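Local coordinates for protein nigritoxine (Vibrio nigripulchritudo, PDB 5M41) that is a bacterial toxin active against crustaceans and insects, with a new fold and a bound magnesium ion, at residues I113-P116 with S117-N120; E378-K382 with G383-D387; Y428-H431 with E432-R436; G616-E619 with N620-N624; V729-N732 with G733-L737. One frame throughout, in Å; residues are numbered along the deposited sequence. Where two conformers were deposited one is given.

Contact 1 (I113-P116 with S117-N120); sequences IQQP and SDFN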
loop_
_atom_site.group_PDB
_atom_site.type_symbol
_atom_site.label_atom_id
_atom_site.label_comp_id
_atom_site.label_asym_id
_atom_site.label_seq_id
_atom_site.Cartn_x
_atom_site.Cartn_y
_atom_site.Cartn_z
ATOM N N ILE A 113 17.795 -50.472 15.228
ATOM C CA ILE A 113 17.181 -51.765 15.444
ATOM C C ILE A 113 18.332 -52.773 15.455
ATOM O O ILE A 113 18.911 -53.090 14.409
ATOM C CB ILE A 113 16.154 -52.107 14.355
ATOM C CG1 ILE A 113 15.049 -51.028 14.261
ATOM C CG2 ILE A 113 15.592 -53.519 14.559
ATOM C CD1 ILE A 113 14.194 -50.848 15.512
ATOM N N GLN A 114 18.675 -53.248 16.651
ATOM C CA GLN A 114 19.741 -54.253 16.817
ATOM C C GLN A 114 19.198 -55.672 17.030
ATOM O O GLN A 114 19.916 -56.649 16.839
ATOM C CB GLN A 114 20.656 -53.868 17.982
ATOM C CG GLN A 114 21.254 -52.474 17.839
ATOM C CD GLN A 114 21.877 -51.982 19.133
ATOM O OE1 GLN A 114 22.150 -52.773 20.049
ATOM N NE2 GLN A 114 22.100 -50.667 19.222
ATOM N N GLN A 115 17.937 -55.779 17.434
ATOM C CA GLN A 115 17.307 -57.082 17.666
ATOM C C GLN A 115 15.800 -56.959 17.513
ATOM O O GLN A 115 15.259 -55.864 17.661
ATOM C CB GLN A 115 17.648 -57.608 19.070
ATOM C CG GLN A 115 17.177 -56.701 20.212
ATOM C CD GLN A 115 17.737 -57.143 21.562
ATOM O OE1 GLN A 115 17.729 -58.318 21.889
ATOM N NE2 GLN A 115 18.234 -56.196 22.334
ATOM N N PRO A 116 15.111 -58.082 17.232
ATOM C CA PRO A 116 13.645 -58.061 17.072
ATOM C C PRO A 116 12.885 -57.261 18.131
ATOM O O PRO A 116 11.954 -56.512 17.797
ATOM C CB PRO A 116 13.278 -59.547 17.127
ATOM C CG PRO A 116 14.449 -60.218 16.484
ATOM C CD PRO A 116 15.661 -59.425 16.935
ATOM N N SER A 117 13.292 -57.396 19.387
ATOM C CA SER A 117 12.607 -56.744 20.506
ATOM C C SER A 117 12.611 -55.223 20.419
ATOM O O SER A 117 11.737 -54.570 21.004
ATOM C CB SER A 117 13.197 -57.191 21.855
ATOM O OG SER A 117 14.314 -56.390 22.233
ATOM N N ASP A 118 13.588 -54.660 19.704
ATOM C CA ASP A 118 13.636 -53.208 19.468
ATOM C C ASP A 118 12.382 -52.665 18.750
ATOM O O ASP A 118 11.944 -51.559 19.037
ATOM C CB ASP A 118 14.908 -52.813 18.701
ATOM C CG ASP A 118 16.189 -52.938 19.546
ATOM O OD1 ASP A 118 16.111 -52.801 20.788
ATOM O OD2 ASP A 118 17.282 -53.138 18.957
ATOM N N PHE A 119 11.830 -53.438 17.811
ATOM C CA PHE A 119 10.532 -53.118 17.171
ATOM C C PHE A 119 9.385 -53.075 18.189
ATOM O O PHE A 119 8.491 -52.227 18.102
ATOM C CB PHE A 119 10.201 -54.115 16.039
ATOM C CG PHE A 119 10.951 -53.851 14.744
ATOM C CD1 PHE A 119 10.812 -52.637 14.072
ATOM C CD2 PHE A 119 11.775 -54.823 14.195
ATOM C CE1 PHE A 119 11.496 -52.388 12.882
ATOM C CE2 PHE A 119 12.466 -54.594 13.008
ATOM C CZ PHE A 119 12.324 -53.370 12.346
ATOM N N ASN A 120 9.430 -53.974 19.176
ATOM C CA ASN A 120 8.353 -54.074 20.160
ATOM C C ASN A 120 8.246 -52.871 21.083
ATOM O O ASN A 120 7.160 -52.566 21.577
ATOM C CB ASN A 120 8.461 -55.378 20.959
ATOM C CG ASN A 120 8.246 -56.595 20.088
ATOM O OD1 ASN A 120 7.204 -57.239 20.160
ATOM N ND2 ASN A 120 9.216 -56.897 19.235
#

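Contact 2 (E378-K382 with G383-D387); sequences EGFKK and GNFTD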
loop_
_atom_site.group_PDB
_atom_site.type_symbol
_atom_site.label_atom_id
_atom_site.label_comp_id
_atom_site.label_asym_id
_atom_site.label_seq_id
_atom_site.Cartn_x
_atom_site.Cartn_y
_atom_site.Cartn_z
ATOM N N GLU A 378 -0.479 -11.728 15.933
ATOM C CA GLU A 378 0.788 -12.280 16.412
ATOM C C GLU A 378 1.956 -11.450 15.899
ATOM O O GLU A 378 2.878 -11.167 16.642
ATOM C CB GLU A 378 0.931 -13.752 16.035
ATOM C CG GLU A 378 0.002 -14.653 16.850
ATOM C CD GLU A 378 0.001 -16.120 16.409
ATOM O OE1 GLU A 378 0.883 -16.530 15.616
ATOM O OE2 GLU A 378 -0.886 -16.879 16.874
ATOM N N GLY A 379 1.899 -11.033 14.636
ATOM C CA GLY A 379 2.952 -10.192 14.063
ATOM C C GLY A 379 3.091 -8.843 14.783
ATOM O O GLY A 379 4.196 -8.337 14.968
ATOM N N PHE A 380 1.969 -8.249 15.169
ATOM C CA PHE A 380 2.017 -7.007 15.940
ATOM C C PHE A 380 2.603 -7.220 17.326
ATOM O O PHE A 380 3.446 -6.437 17.756
ATOM C CB PHE A 380 0.645 -6.332 16.026
ATOM C CG PHE A 380 0.316 -5.497 14.825
ATOM C CD1 PHE A 380 1.050 -4.344 14.532
ATOM C CD2 PHE A 380 -0.748 -5.840 14.004
ATOM C CE1 PHE A 380 0.735 -3.562 13.419
ATOM C CE2 PHE A 380 -1.066 -5.071 12.903
ATOM C CZ PHE A 380 -0.323 -3.934 12.607
ATOM N N LYS A 381 2.168 -8.277 18.006
ATOM C CA LYS A 381 2.755 -8.687 19.286
ATOM C C LYS A 381 4.281 -8.818 19.224
ATOM O O LYS A 381 4.971 -8.485 20.185
ATOM C CB LYS A 381 2.179 -10.035 19.732
ATOM C CG LYS A 381 0.881 -9.970 20.514
ATOM C CD LYS A 381 0.513 -11.352 21.049
ATOM C CE LYS A 381 -0.920 -11.364 21.555
ATOM N NZ LYS A 381 -1.566 -12.677 21.286
ATOM N N LYS A 382 4.801 -9.323 18.106
ATOM C CA LYS A 382 6.238 -9.555 17.977
ATOM C C LYS A 382 7.002 -8.333 17.433
ATOM O O LYS A 382 8.231 -8.335 17.381
ATOM C CB LYS A 382 6.499 -10.790 17.104
ATOM C CG LYS A 382 6.236 -12.131 17.788
ATOM C CD LYS A 382 6.275 -13.263 16.766
ATOM C CE LYS A 382 6.026 -14.632 17.385
ATOM N NZ LYS A 382 4.592 -14.896 17.710
ATOM N N GLY A 383 6.276 -7.303 17.008
ATOM C CA GLY A 383 6.907 -6.133 16.395
ATOM C C GLY A 383 7.347 -6.359 14.954
ATOM O O GLY A 383 8.148 -5.587 14.429
ATOM N N ASN A 384 6.809 -7.401 14.310
ATOM C CA ASN A 384 7.191 -7.768 12.928
ATOM C C ASN A 384 6.891 -6.750 11.835
ATOM O O ASN A 384 7.482 -6.822 10.753
ATOM C CB ASN A 384 6.548 -9.101 12.520
ATOM C CG ASN A 384 7.125 -10.277 13.269
ATOM O OD1 ASN A 384 8.126 -10.163 14.017
ATOM N ND2 ASN A 384 6.516 -11.408 13.078
ATOM N N PHE A 385 5.993 -5.810 12.114
ATOM C CA PHE A 385 5.557 -4.850 11.096
ATOM C C PHE A 385 6.124 -3.461 11.346
ATOM O O PHE A 385 5.810 -2.533 10.630
ATOM C CB PHE A 385 4.013 -4.809 11.032
ATOM C CG PHE A 385 3.380 -6.174 10.888
ATOM C CD1 PHE A 385 3.872 -7.084 9.960
ATOM C CD2 PHE A 385 2.300 -6.547 11.676
ATOM C CE1 PHE A 385 3.313 -8.350 9.827
ATOM C CE2 PHE A 385 1.714 -7.805 11.537
ATOM C CZ PHE A 385 2.224 -8.718 10.611
ATOM N N THR A 386 7.002 -3.336 12.337
ATOM C CA THR A 386 7.466 -2.015 12.809
ATOM C C THR A 386 8.388 -1.277 11.832
ATOM O O THR A 386 8.229 -0.075 11.631
ATOM C CB THR A 386 8.127 -2.146 14.206
ATOM O OG1 THR A 386 7.146 -2.632 15.120
ATOM C CG2 THR A 386 8.725 -0.809 14.722
ATOM N N ASP A 387 9.338 -1.977 11.219
ATOM C CA ASP A 387 10.193 -1.318 10.217
ATOM C C ASP A 387 9.352 -0.848 9.032
ATOM O O ASP A 387 9.587 0.216 8.473
ATOM C CB ASP A 387 11.314 -2.240 9.716
ATOM C CG ASP A 387 12.371 -2.546 10.795
ATOM O OD1 ASP A 387 12.452 -1.815 11.806
ATOM O OD2 ASP A 387 13.136 -3.519 10.617
#

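Contact 3 (Y428-H431 with E432-R436); sequences YRNH and EGEVR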
loop_
_atom_site.group_PDB
_atom_site.type_symbol
_atom_site.label_atom_id
_atom_site.label_comp_id
_atom_site.label_asym_id
_atom_site.label_seq_id
_atom_site.Cartn_x
_atom_site.Cartn_y
_atom_site.Cartn_z
ATOM N N TYR A 428 -1.871 -15.646 -5.000
ATOM C CA TYR A 428 -3.064 -16.478 -5.072
ATOM C C TYR A 428 -2.996 -17.331 -6.324
ATOM O O TYR A 428 -2.197 -17.070 -7.225
ATOM C CB TYR A 428 -4.348 -15.636 -5.092
ATOM C CG TYR A 428 -4.635 -14.937 -6.406
ATOM C CD1 TYR A 428 -5.610 -15.427 -7.282
ATOM C CD2 TYR A 428 -3.940 -13.772 -6.768
ATOM C CE1 TYR A 428 -5.902 -14.774 -8.483
ATOM C CE2 TYR A 428 -4.200 -13.127 -7.968
ATOM C CZ TYR A 428 -5.179 -13.626 -8.820
ATOM O OH TYR A 428 -5.438 -12.964 -9.999
ATOM N N ARG A 429 -3.811 -18.369 -6.351
ATOM C CA ARG A 429 -3.888 -19.242 -7.495
ATOM C C ARG A 429 -5.256 -19.040 -8.124
ATOM O O ARG A 429 -6.281 -19.263 -7.482
ATOM C CB ARG A 429 -3.680 -20.701 -7.064
ATOM C CG ARG A 429 -3.886 -21.728 -8.177
ATOM C CD ARG A 429 -3.812 -23.155 -7.638
ATOM N NE ARG A 429 -2.827 -23.207 -6.568
ATOM C CZ ARG A 429 -1.526 -23.446 -6.744
ATOM N NH1 ARG A 429 -1.027 -23.711 -7.954
ATOM N NH2 ARG A 429 -0.721 -23.433 -5.692
ATOM N N ASN A 430 -5.264 -18.584 -9.371
ATOM C CA ASN A 430 -6.519 -18.370 -10.089
ATOM C C ASN A 430 -7.167 -19.690 -10.511
ATOM O O ASN A 430 -6.667 -20.787 -10.209
ATOM C CB ASN A 430 -6.327 -17.426 -11.285
ATOM C CG ASN A 430 -5.418 -18.005 -12.361
ATOM O OD1 ASN A 430 -5.341 -19.222 -12.544
ATOM N ND2 ASN A 430 -4.735 -17.124 -13.092
ATOM N N HIS A 431 -8.283 -19.577 -11.217
ATOM C CA HIS A 431 -9.094 -20.742 -11.549
ATOM C C HIS A 431 -8.362 -21.757 -12.402
ATOM O O HIS A 431 -8.632 -22.956 -12.305
ATOM C CB HIS A 431 -10.426 -20.292 -12.156
ATOM C CG HIS A 431 -11.075 -19.131 -11.407
ATOM N ND1 HIS A 431 -11.478 -19.226 -10.119
ATOM C CD2 HIS A 431 -11.370 -17.824 -11.813
ATOM C CE1 HIS A 431 -12.008 -18.049 -9.724
ATOM N NE2 HIS A 431 -11.942 -17.193 -10.762
ATOM N N GLU A 432 -7.403 -21.295 -13.206
ATOM C CA GLU A 432 -6.652 -22.175 -14.114
ATOM C C GLU A 432 -5.299 -22.612 -13.553
ATOM O O GLU A 432 -4.459 -23.138 -14.282
ATOM C CB GLU A 432 -6.466 -21.524 -15.490
ATOM C CG GLU A 432 -7.655 -20.710 -15.970
ATOM C CD GLU A 432 -7.599 -19.278 -15.476
ATOM O OE1 GLU A 432 -6.552 -18.625 -15.687
ATOM O OE2 GLU A 432 -8.590 -18.808 -14.870
ATOM N N GLY A 433 -5.088 -22.397 -12.261
ATOM C CA GLY A 433 -3.881 -22.886 -11.601
ATOM C C GLY A 433 -2.645 -21.995 -11.657
ATOM O O GLY A 433 -1.579 -22.401 -11.184
ATOM N N GLU A 434 -2.772 -20.785 -12.211
ATOM C CA GLU A 434 -1.644 -19.855 -12.269
ATOM C C GLU A 434 -1.461 -19.112 -10.928
ATOM O O GLU A 434 -2.408 -18.520 -10.388
ATOM C CB GLU A 434 -1.837 -18.837 -13.401
ATOM C CG GLU A 434 -1.918 -19.424 -14.808
ATOM C CD GLU A 434 -2.624 -18.498 -15.804
ATOM O OE1 GLU A 434 -2.853 -17.304 -15.493
ATOM O OE2 GLU A 434 -2.955 -18.968 -16.917
ATOM N N VAL A 435 -0.245 -19.139 -10.399
ATOM C CA VAL A 435 0.050 -18.422 -9.167
ATOM C C VAL A 435 0.465 -16.986 -9.527
ATOM O O VAL A 435 1.378 -16.790 -10.331
ATOM C CB VAL A 435 1.154 -19.129 -8.340
ATOM C CG1 VAL A 435 1.467 -18.321 -7.094
ATOM C CG2 VAL A 435 0.712 -20.545 -7.936
ATOM N N ARG A 436 -0.223 -15.989 -8.963
ATOM C CA ARG A 436 0.043 -14.573 -9.242
ATOM C C ARG A 436 0.062 -13.771 -7.941
ATOM O O ARG A 436 -0.638 -14.122 -7.001
ATOM C CB ARG A 436 -1.059 -13.982 -10.140
ATOM C CG ARG A 436 -1.346 -14.743 -11.424
ATOM C CD ARG A 436 -2.262 -13.948 -12.343
ATOM N NE ARG A 436 -1.917 -14.137 -13.751
ATOM C CZ ARG A 436 -2.474 -13.468 -14.752
ATOM N NH1 ARG A 436 -3.412 -12.563 -14.508
ATOM N NH2 ARG A 436 -2.096 -13.706 -15.999
#

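Contact 4 (G616-E619 with N620-N624); sequences GDFE and NKYGN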
loop_
_atom_site.group_PDB
_atom_site.type_symbol
_atom_site.label_atom_id
_atom_site.label_comp_id
_atom_site.label_asym_id
_atom_site.label_seq_id
_atom_site.Cartn_x
_atom_site.Cartn_y
_atom_site.Cartn_z
ATOM N N GLY A 616 8.982 15.136 -11.189
ATOM C CA GLY A 616 8.495 13.878 -10.639
ATOM C C GLY A 616 8.773 13.752 -9.153
ATOM O O GLY A 616 8.279 12.832 -8.511
ATOM N N ASP A 617 9.566 14.679 -8.610
ATOM C CA ASP A 617 9.876 14.707 -7.177
ATOM C C ASP A 617 9.895 16.141 -6.625
ATOM O O ASP A 617 10.961 16.715 -6.365
ATOM C CB ASP A 617 11.208 13.992 -6.913
ATOM C CG ASP A 617 11.481 13.756 -5.420
ATOM O OD1 ASP A 617 10.752 14.289 -4.547
ATOM O OD2 ASP A 617 12.454 13.031 -5.120
ATOM N N PHE A 618 8.712 16.703 -6.403
ATOM C CA PHE A 618 8.611 18.072 -5.926
ATOM C C PHE A 618 9.461 18.320 -4.687
ATOM O O PHE A 618 10.192 19.309 -4.632
ATOM C CB PHE A 618 7.155 18.433 -5.617
ATOM C CG PHE A 618 6.936 19.903 -5.368
ATOM C CD1 PHE A 618 6.581 20.746 -6.411
ATOM C CD2 PHE A 618 7.102 20.442 -4.093
ATOM C CE1 PHE A 618 6.372 22.092 -6.188
ATOM C CE2 PHE A 618 6.891 21.794 -3.859
ATOM C CZ PHE A 618 6.529 22.622 -4.916
ATOM N N GLU A 619 9.351 17.440 -3.694
ATOM C CA GLU A 619 10.051 17.621 -2.415
ATOM C C GLU A 619 11.547 17.790 -2.594
ATOM O O GLU A 619 12.167 18.604 -1.918
ATOM C CB GLU A 619 9.800 16.454 -1.463
ATOM C CG GLU A 619 8.576 16.641 -0.590
ATOM C CD GLU A 619 8.758 16.132 0.833
ATOM O OE1 GLU A 619 7.929 15.313 1.279
ATOM O OE2 GLU A 619 9.715 16.564 1.512
ATOM N N ASN A 620 12.123 17.013 -3.505
ATOM C CA ASN A 620 13.546 17.115 -3.790
ATOM C C ASN A 620 13.941 18.490 -4.314
ATOM O O ASN A 620 14.986 19.015 -3.942
ATOM C CB ASN A 620 13.985 16.043 -4.789
ATOM C CG ASN A 620 15.445 16.168 -5.156
ATOM O OD1 ASN A 620 16.328 15.857 -4.361
ATOM N ND2 ASN A 620 15.706 16.649 -6.357
ATOM N N LYS A 621 13.094 19.063 -5.168
ATOM C CA LYS A 621 13.376 20.327 -5.838
ATOM C C LYS A 621 13.076 21.548 -4.970
ATOM O O LYS A 621 13.927 22.408 -4.784
ATOM C CB LYS A 621 12.594 20.396 -7.155
ATOM C CG LYS A 621 12.751 21.688 -7.940
ATOM C CD LYS A 621 14.161 21.881 -8.489
ATOM C CE LYS A 621 14.402 23.355 -8.810
ATOM N NZ LYS A 621 15.693 23.610 -9.512
ATOM N N TYR A 622 11.850 21.642 -4.472
ATOM C CA TYR A 622 11.486 22.707 -3.561
ATOM C C TYR A 622 11.138 22.014 -2.260
ATOM O O TYR A 622 11.330 20.812 -2.136
ATOM C CB TYR A 622 10.333 23.526 -4.131
ATOM C CG TYR A 622 10.673 24.157 -5.464
ATOM C CD1 TYR A 622 11.780 24.999 -5.592
ATOM C CD2 TYR A 622 9.900 23.911 -6.596
ATOM C CE1 TYR A 622 12.112 25.574 -6.811
ATOM C CE2 TYR A 622 10.217 24.485 -7.822
ATOM C CZ TYR A 622 11.324 25.318 -7.924
ATOM O OH TYR A 622 11.651 25.895 -9.132
ATOM N N GLY A 623 10.644 22.719 -1.267
ATOM C CA GLY A 623 10.480 22.019 0.010
ATOM C C GLY A 623 9.390 20.957 0.061
ATOM O O GLY A 623 8.912 20.456 -0.961
ATOM N N ASN A 624 9.023 20.609 1.285
ATOM C CA ASN A 624 7.731 20.037 1.582
ATOM C C ASN A 624 6.649 20.712 0.718
ATOM O O ASN A 624 6.526 21.949 0.694
ATOM C CB ASN A 624 7.470 20.252 3.067
ATOM C CG ASN A 624 6.122 19.743 3.514
ATOM O OD1 ASN A 624 5.089 20.110 2.978
ATOM N ND2 ASN A 624 6.132 18.926 4.548
#

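Contact 5 (V729-N732 with G733-L737); sequences VLTN and GRQEL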
loop_
_atom_site.group_PDB
_atom_site.type_symbol
_atom_site.label_atom_id
_atom_site.label_comp_id
_atom_site.label_asym_id
_atom_site.label_seq_id
_atom_site.Cartn_x
_atom_site.Cartn_y
_atom_site.Cartn_z
ATOM N N VAL A 729 6.461 25.265 -19.839
ATOM C CA VAL A 729 5.777 24.208 -19.118
ATOM C C VAL A 729 5.685 22.958 -20.011
ATOM O O VAL A 729 5.968 21.835 -19.580
ATOM C CB VAL A 729 4.391 24.718 -18.632
ATOM C CG1 VAL A 729 3.388 23.608 -18.511
ATOM C CG2 VAL A 729 4.527 25.476 -17.308
ATOM N N LEU A 730 5.320 23.156 -21.262
ATOM C CA LEU A 730 5.070 22.025 -22.129
ATOM C C LEU A 730 6.300 21.484 -22.835
ATOM O O LEU A 730 6.333 20.293 -23.147
ATOM C CB LEU A 730 3.981 22.341 -23.152
ATOM C CG LEU A 730 2.639 22.799 -22.572
ATOM C CD1 LEU A 730 1.712 23.278 -23.670
ATOM C CD2 LEU A 730 1.972 21.697 -21.746
ATOM N N THR A 731 7.294 22.335 -23.100
ATOM C CA THR A 731 8.438 21.915 -23.930
ATOM C C THR A 731 9.810 22.277 -23.361
ATOM O O THR A 731 10.818 22.163 -24.061
ATOM C CB THR A 731 8.338 22.443 -25.387
ATOM O OG1 THR A 731 8.721 23.827 -25.441
ATOM C CG2 THR A 731 6.910 22.278 -25.976
ATOM N N ASN A 732 9.856 22.720 -22.104
ATOM C CA ASN A 732 11.104 23.200 -21.496
ATOM C C ASN A 732 11.743 24.332 -22.305
ATOM O O ASN A 732 12.951 24.494 -22.291
ATOM C CB ASN A 732 12.116 22.052 -21.284
ATOM C CG ASN A 732 11.619 21.002 -20.309
ATOM O OD1 ASN A 732 10.710 21.240 -19.514
ATOM N ND2 ASN A 732 12.210 19.828 -20.375
ATOM N N GLY A 733 10.921 25.104 -23.006
ATOM C CA GLY A 733 11.398 26.236 -23.802
ATOM C C GLY A 733 12.108 25.837 -25.094
ATOM O O GLY A 733 12.789 26.656 -25.706
ATOM N N ARG A 734 11.958 24.580 -25.508
ATOM C CA ARG A 734 12.614 24.084 -26.732
ATOM C C ARG A 734 11.829 24.449 -27.983
ATOM O O ARG A 734 12.393 24.592 -29.048
ATOM C CB ARG A 734 12.833 22.568 -26.663
ATOM C CG ARG A 734 14.077 22.150 -25.883
ATOM C CD ARG A 734 13.928 20.731 -25.361
ATOM N NE ARG A 734 15.089 19.897 -25.689
ATOM C CZ ARG A 734 15.172 18.580 -25.481
ATOM N NH1 ARG A 734 14.166 17.898 -24.933
ATOM N NH2 ARG A 734 16.277 17.933 -25.827
ATOM N N GLN A 735 10.522 24.616 -27.849
ATOM C CA GLN A 735 9.693 24.953 -28.998
ATOM C C GLN A 735 8.937 26.266 -28.792
ATOM O O GLN A 735 8.345 26.485 -27.744
ATOM C CB GLN A 735 8.727 23.799 -29.290
ATOM C CG GLN A 735 7.832 24.033 -30.483
ATOM C CD GLN A 735 6.854 22.896 -30.707
ATOM O OE1 GLN A 735 6.160 22.461 -29.784
ATOM N NE2 GLN A 735 6.797 22.404 -31.952
ATOM N N GLU A 736 8.970 27.132 -29.798
ATOM C CA GLU A 736 8.225 28.393 -29.784
ATOM C C GLU A 736 6.768 28.102 -30.078
ATOM O O GLU A 736 6.441 27.542 -31.122
ATOM C CB GLU A 736 8.786 29.371 -30.831
ATOM C CG GLU A 736 10.230 29.787 -30.575
ATOM C CD GLU A 736 10.410 30.397 -29.195
ATOM O OE1 GLU A 736 9.906 31.518 -28.980
ATOM O OE2 GLU A 736 11.038 29.750 -28.322
ATOM N N LEU A 737 5.891 28.446 -29.142
ATOM C CA LEU A 737 4.466 28.169 -29.331
ATOM C C LEU A 737 3.697 29.454 -29.587
ATOM O O LEU A 737 4.102 30.519 -29.135
ATOM C CB LEU A 737 3.886 27.448 -28.114
ATOM C CG LEU A 737 4.438 26.072 -27.713
ATOM C CD1 LEU A 737 3.750 25.599 -26.434
ATOM C CD2 LEU A 737 4.233 25.066 -28.843
#

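Contact 1 (I113-P116 with S117-N120)
D118 sends its carboxylate back along the chain and offers one oxygen, OD2, to two consecutive backbone N-H groups. Q114 N lies 2.7 Å from D118 OD2 and uses the lone pair that points away from the other carboxylate oxygen. Q115 N comes in differently, at 3.1 Å from D118 OD2 and well above the carboxylate plane. With D118 CG anti to its own carbonyl carbon (chi1 -71°), the carboxylate lies on the side of its backbone N, which itself donates to Q115 O at 2.9 Å. D118 thus holds the turn at both its backbone and its side chain. This turn carries the chain from strand 110-113, an outermost strand of a five-stranded antiparallel sheet, into the short helix 117-120. I113, at the end of that strand, crosses the F119 side chain at about a right angle. Its CG2 sits over a face of the phenyl ring in a CH-pi contact, 4.1 Å from the F119 centroid. I113 CD1 reaches the same ring, 4.0 Å above the F119 plane, and also slides past D118, at 3.8 Å from D118 CB. F88 of strand 86-90 packs on both I113 and F119. At the ring edge, close to its plane, P116 O accepts weak bonds from F119 N and N120 ND2, both 3.1 Å from P116 O, and a further hydrogen bond from N165 ND2.

Contact 2 (E378-K382 with G383-D387)
G379 and F380 receive the backbone N-H groups that end helix 373-382, in a Schellman motif completed by G383 with its positive phi. The outer bond of the pair runs from N384 N to G379 O at 2.9 Å, with the donor tilted little from the carbonyl plane. The inner one joins G383 N to F380 O at 3.1 Å and is met far above the plane of that carbonyl. A type I turn from G383 to T386 follows at once, placing F385 at the N-cap position of helix 386-396, so the two helices are joined by a very short link. The aromatic contact is T-shaped. F385 CD2 is poised over the centre of the F380 ring, 3.6 Å above its plane, with the ring planes at 79° and the centroids 4.9 Å apart. F385 reaches this place with CG anti to its carbonyl carbon (chi1 -51°), which swings the ring back across the last helical turn. The F385 ring also packs on the backbone: F385 CZ rests 3.8 Å from G379 CA, where no side chain intervenes, and G379 O lies over one face of the F385 ring. A310 and A311 of helix 302-319 touch F380, while P250 and F251 touch F385. On the solvent side, K382 and N384 run side by side in the same direction, with K382 CB 3.5 Å from N384 OD1.

Contact 3 (Y428-H431 with E432-R436)
Y428 to R436 form a tight antiparallel beta hairpin whose type I turn, N430 to G433, is followed by a G1 bulge at G433. The bulge is defined by two bonds of one residue: N430 O accepts from G433 N at 3.0 Å, and N430 N donates to E434 O. G433 takes the positive phi this geometry needs. Below the turn, Y428 and R436 are a hydrogen-bonded pair, with Y428 N to R436 O and R436 N to Y428 O both 2.8 Å. The N430 side chain fills the turn. Its CG stands between the backbone N and the carbonyl carbon (chi1 65°), which brings OD1 over the loop to accept E432 N, closing an Asx turn, and E434 N, each 3.0 Å from N430 OD1. The two donors approach from opposite faces of the amide. N430 ND2 then donates within its own amide plane to E434 OE1 at 3.1 Å, meeting that carboxylate from above its plane, so both ends of the amide are engaged and its rotation is fixed. On the face carrying R429 and V435, V435 CG2 packs over the guanidinium, 3.6 Å from R429 NH1. On the other face, the Y428 and R436 side chains lie alongside each other. Strand 427-429 is central in a three-stranded sheet: R429 bonds through its backbone to Q354 of strand 354-357, leaving strand 435-437 outermost within the chain.

Contact 4 (G616-E619 with N620-N624)
F618 O accepts Y622 N at 2.9 Å, nearly in line with the carbonyl bond, and this is the principal backbone tie of the short helix 618-621. The helix starts at D617, its N-cap, whose carboxylate folds over the first turn with CG anti to the backbone N (chi1 -170°). D617 OD1 takes N620 N at 3.2 Å in a capping bond, the donor arriving steeply above the carboxylate plane. D617 OD2 lies 3.4 Å from N620 CB, but its main partner is K408, with which it forms a salt bridge. Across the helix, from its first residue to the one just after it, F618 and Y622 make an edge-to-face pair: the tyrosine edge is turned to the phenyl face, the planes are 63° apart and the centroids 5.7 Å apart. Y622 CD2 touches F618 CZ at 4.0 Å, and Y622 CB touches F618 CE2 at 3.9 Å. G623 O comes up to the F618 ring edge instead, 3.6 Å from F618 CD2. Beyond the segments, F618 also meets the rings of Y609 and W628, the latter edge-to-face, Y622 OH bonds to D641, and N624 OD1 caps E627 N of helix 625-632. The D617 carboxylate thus has one oxygen on a helix N terminus and the other on a lysine, surroundings that would be expected to favour its ionised form.

Contact 5 (V729-N732 with G733-L737)
Helix 719-731 gives way to a type I' beta turn, T731 to R734, with N732 and G733 both at positive phi in the middle. R734 N closes the turn on T731 O at 3.0 Å, approaching from well above the carbonyl plane. The T731 side chain adds a second tie one residue on: T731 OG1 accepts Q735 N at 3.1 Å with an angle of 159° at the hydrogen. That hydroxyl, set between its backbone N and carbonyl carbon (chi1 78°), also bonds to G727 O one turn back, so it links the last helical turn to the loop. T731 CG2 meets the extended Q735 chain, which crosses it at about a right angle, 4.1 Å from Q735 CB. The R734 chain starts close against the same carbonyl that closes the turn, with R734 CB 3.3 Å and R734 CD 3.7 Å from T731 O. K614 NZ, reaching in from just beyond helix 603-614, bonds to both N732 OD1 and V729 O and ties the helix end to its neighbour. The loop then leads towards helix 739-751, whose L742 touches both L730 and L737. These two leucines cross at about a right angle and meet through their delta methyls alone, L730 CD1 lying 4.1 Å from L737 CD1.

The five contacts follow one another along the chain without nesting, and none touches another. Contact 1, at the end of an outermost strand of a five-stranded sheet, and contact 5, near the C terminus, lie on opposite sides of the chain's centre, their own centres about 91 Å apart. Contacts 2, 3 and 4 lie within about 22 Å of the chain's centre, contacts 3 and 4 on opposite sides of it; the centres of contacts 2 and 3 are about 29 Å apart. Contacts 4 and 5 are the closest pair, about 22 Å between centres, and both pack on helix 603-614. The spread reflects an elongated toxin in which separate helical and sheet regions each make their own turns and caps.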